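PDB 6JWS: 7,8-dihydro-6-hydroxymethylpterin pyrophosphokinase-dihydropteroate synthase from Plasmodium falciparum, which probably catalyses two successive steps of folate biosynthesis, pyrophosphorylation of 6-hydroxymethyl-7,8-dihydropterin by ATP and condensation of the product with 4-aminobenzoate to give 7,8-dihydropteroate. Local coordinates for residues 49-54 with 561-566. The protein carries 1 engineered substitution. Numbering follows the deposited sequence.
Sequences INTSYL and FLVLNG
The backbones of Ile-49 and Leu-564 come within 4.3 Å, CA to CA, where strand 46-57 of the antiparallel HPPK sheet meets the C-terminal end of helix 547-564 in the DHPS TIM barrel, a buried seam between the two enzyme modules. Two reciprocal, weak CA-H...O contacts join them: Leu-564 CA lies 3.4 Å from Ile-49 O, and Ile-49 CA 3.5 Å from Leu-564 O. Ile-49 and Asn-50 both face Val-169, forming a classic beta bulge. The helix ends in a Schellman motif whose C-prime residue, Gly-566, readily adopts the positive phi of 83°; its N bonds to Val-563 O. Apolar contact is slight: with CG anti to the backbone N (chi1 178°) and chi2 at 64°, Leu-564 brings CD1 to 4.2 Å from Ile-49 CB. Val-563, beta-branched and compact, brings CG1 to 3.1 Å from Asn-50 OD1, a tight van der Waals contact. That amide suits a buried polar spot because it can both donate and accept: ND2 bonds to Tyr-110 OH, while OD1 accepts from Arg-569 NH2 and, weakly, from Thr-51 N. Thr-51, with its short hydroxyl-bearing side chain, reaches the helix end through one water, which accepts from OG1 at 2.8 Å and donates to Val-563 O at 3.0 Å.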
loop_
_atom_site.group_PDB
_atom_site.type_symbol
_atom_site.label_atom_id
_atom_site.label_comp_id
_atom_site.label_asym_id
_atom_site.label_seq_id
_atom_site.Cartn_x
_atom_site.Cartn_y
_atom_site.Cartn_z
ATOM N N ILE B 49 -22.522 -21.147 25.239
ATOM C CA ILE B 49 -22.699 -21.690 23.905
ATOM C C ILE B 49 -22.538 -20.591 22.858
ATOM O O ILE B 49 -22.766 -20.860 21.681
ATOM C CB ILE B 49 -24.074 -22.374 23.749
ATOM C CG1 ILE B 49 -25.216 -21.444 24.162
ATOM C CG2 ILE B 49 -24.142 -23.718 24.465
ATOM C CD1 ILE B 49 -26.576 -21.978 23.807
ATOM N N ASN B 50 -22.197 -19.357 23.278
ATOM C CA ASN B 50 -21.900 -18.279 22.346
ATOM C C ASN B 50 -21.133 -17.165 23.064
ATOM O O ASN B 50 -21.261 -17.000 24.270
ATOM C CB ASN B 50 -23.138 -17.817 21.560
ATOM C CG ASN B 50 -22.776 -17.254 20.199
ATOM O OD1 ASN B 50 -21.622 -16.881 19.949
ATOM N ND2 ASN B 50 -23.747 -17.177 19.311
ATOM N N THR B 51 -20.274 -16.449 22.330
ATOM C CA THR B 51 -19.561 -15.293 22.837
ATOM C C THR B 51 -19.408 -14.310 21.685
ATOM O O THR B 51 -19.459 -14.705 20.525
ATOM C CB THR B 51 -18.157 -15.634 23.366
ATOM O OG1 THR B 51 -17.450 -16.490 22.459
ATOM C CG2 THR B 51 -18.144 -16.240 24.757
ATOM N N SER B 52 -19.229 -13.030 22.009
ATOM C CA SER B 52 -18.904 -12.009 21.034
ATOM C C SER B 52 -17.389 -11.825 21.066
ATOM O O SER B 52 -16.729 -12.450 21.891
ATOM C CB SER B 52 -19.597 -10.723 21.414
ATOM O OG SER B 52 -18.989 -10.149 22.577
ATOM N N TYR B 53 -16.850 -10.959 20.192
ATOM C CA TYR B 53 -15.520 -10.434 20.419
ATOM C C TYR B 53 -15.485 -9.672 21.744
ATOM O O TYR B 53 -16.501 -9.298 22.316
ATOM C CB TYR B 53 -15.026 -9.603 19.225
ATOM C CG TYR B 53 -14.712 -10.462 18.026
ATOM C CD1 TYR B 53 -13.524 -11.186 17.959
ATOM C CD2 TYR B 53 -15.638 -10.621 16.996
ATOM C CE1 TYR B 53 -13.263 -12.026 16.885
ATOM C CE2 TYR B 53 -15.397 -11.464 15.922
ATOM C CZ TYR B 53 -14.198 -12.168 15.867
ATOM O OH TYR B 53 -13.960 -13.046 14.833
ATOM N N LEU B 54 -14.271 -9.412 22.200
ATOM C CA LEU B 54 -13.995 -8.437 23.231
ATOM C C LEU B 54 -13.918 -7.073 22.552
ATOM O O LEU B 54 -13.453 -6.989 21.418
ATOM C CB LEU B 54 -12.621 -8.814 23.782
ATOM C CG LEU B 54 -12.546 -8.905 25.290
ATOM C CD1 LEU B 54 -11.324 -9.717 25.715
ATOM C CD2 LEU B 54 -12.486 -7.491 25.866
ATOM N N PHE B 561 -18.696 -23.777 15.366
ATOM C CA PHE B 561 -18.626 -25.014 16.132
ATOM C C PHE B 561 -17.821 -24.804 17.410
ATOM O O PHE B 561 -18.284 -25.156 18.486
ATOM C CB PHE B 561 -18.026 -26.148 15.308
ATOM C CG PHE B 561 -17.878 -27.453 16.053
ATOM C CD1 PHE B 561 -18.993 -28.215 16.379
ATOM C CD2 PHE B 561 -16.626 -27.952 16.385
ATOM C CE1 PHE B 561 -18.861 -29.439 17.022
ATOM C CE2 PHE B 561 -16.497 -29.180 17.023
ATOM C CZ PHE B 561 -17.611 -29.915 17.357
ATOM N N LEU B 562 -16.638 -24.200 17.309
ATOM C CA LEU B 562 -15.844 -23.961 18.503
ATOM C C LEU B 562 -16.617 -23.076 19.476
ATOM O O LEU B 562 -16.620 -23.324 20.682
ATOM C CB LEU B 562 -14.502 -23.319 18.127
ATOM C CG LEU B 562 -13.365 -24.318 17.934
ATOM C CD1 LEU B 562 -13.536 -25.136 16.661
ATOM C CD2 LEU B 562 -12.017 -23.613 17.957
ATOM N N VAL B 563 -17.254 -22.031 18.948
ATOM C CA VAL B 563 -17.947 -21.069 19.789
ATOM C C VAL B 563 -19.156 -21.731 20.470
ATOM O O VAL B 563 -19.423 -21.470 21.644
ATOM C CB VAL B 563 -18.294 -19.796 18.981
ATOM C CG1 VAL B 563 -19.517 -19.071 19.498
ATOM C CG2 VAL B 563 -17.095 -18.853 18.857
ATOM N N LEU B 564 -19.863 -22.617 19.751
ATOM C CA LEU B 564 -20.954 -23.374 20.352
ATOM C C LEU B 564 -20.430 -24.165 21.550
ATOM O O LEU B 564 -21.162 -24.458 22.484
ATOM C CB LEU B 564 -21.508 -24.343 19.305
ATOM C CG LEU B 564 -22.648 -25.262 19.761
ATOM C CD1 LEU B 564 -23.897 -24.457 20.144
ATOM C CD2 LEU B 564 -22.998 -26.237 18.636
ATOM N N ASN B 565 -19.138 -24.499 21.525
ATOM C CA ASN B 565 -18.598 -25.392 22.532
ATOM C C ASN B 565 -17.870 -24.570 23.590
ATOM O O ASN B 565 -17.077 -25.110 24.351
ATOM C CB ASN B 565 -17.800 -26.529 21.877
ATOM C CG ASN B 565 -18.729 -27.604 21.358
ATOM O OD1 ASN B 565 -19.209 -28.422 22.152
ATOM N ND2 ASN B 565 -19.012 -27.604 20.059
ATOM N N GLY B 566 -18.103 -23.251 23.564
ATOM C CA GLY B 566 -17.638 -22.351 24.603
ATOM C C GLY B 566 -16.195 -21.899 24.439
ATOM O O GLY B 566 -15.588 -21.430 25.397
HETATM O O HOH W 1 -17.994 -19.220 22.975
#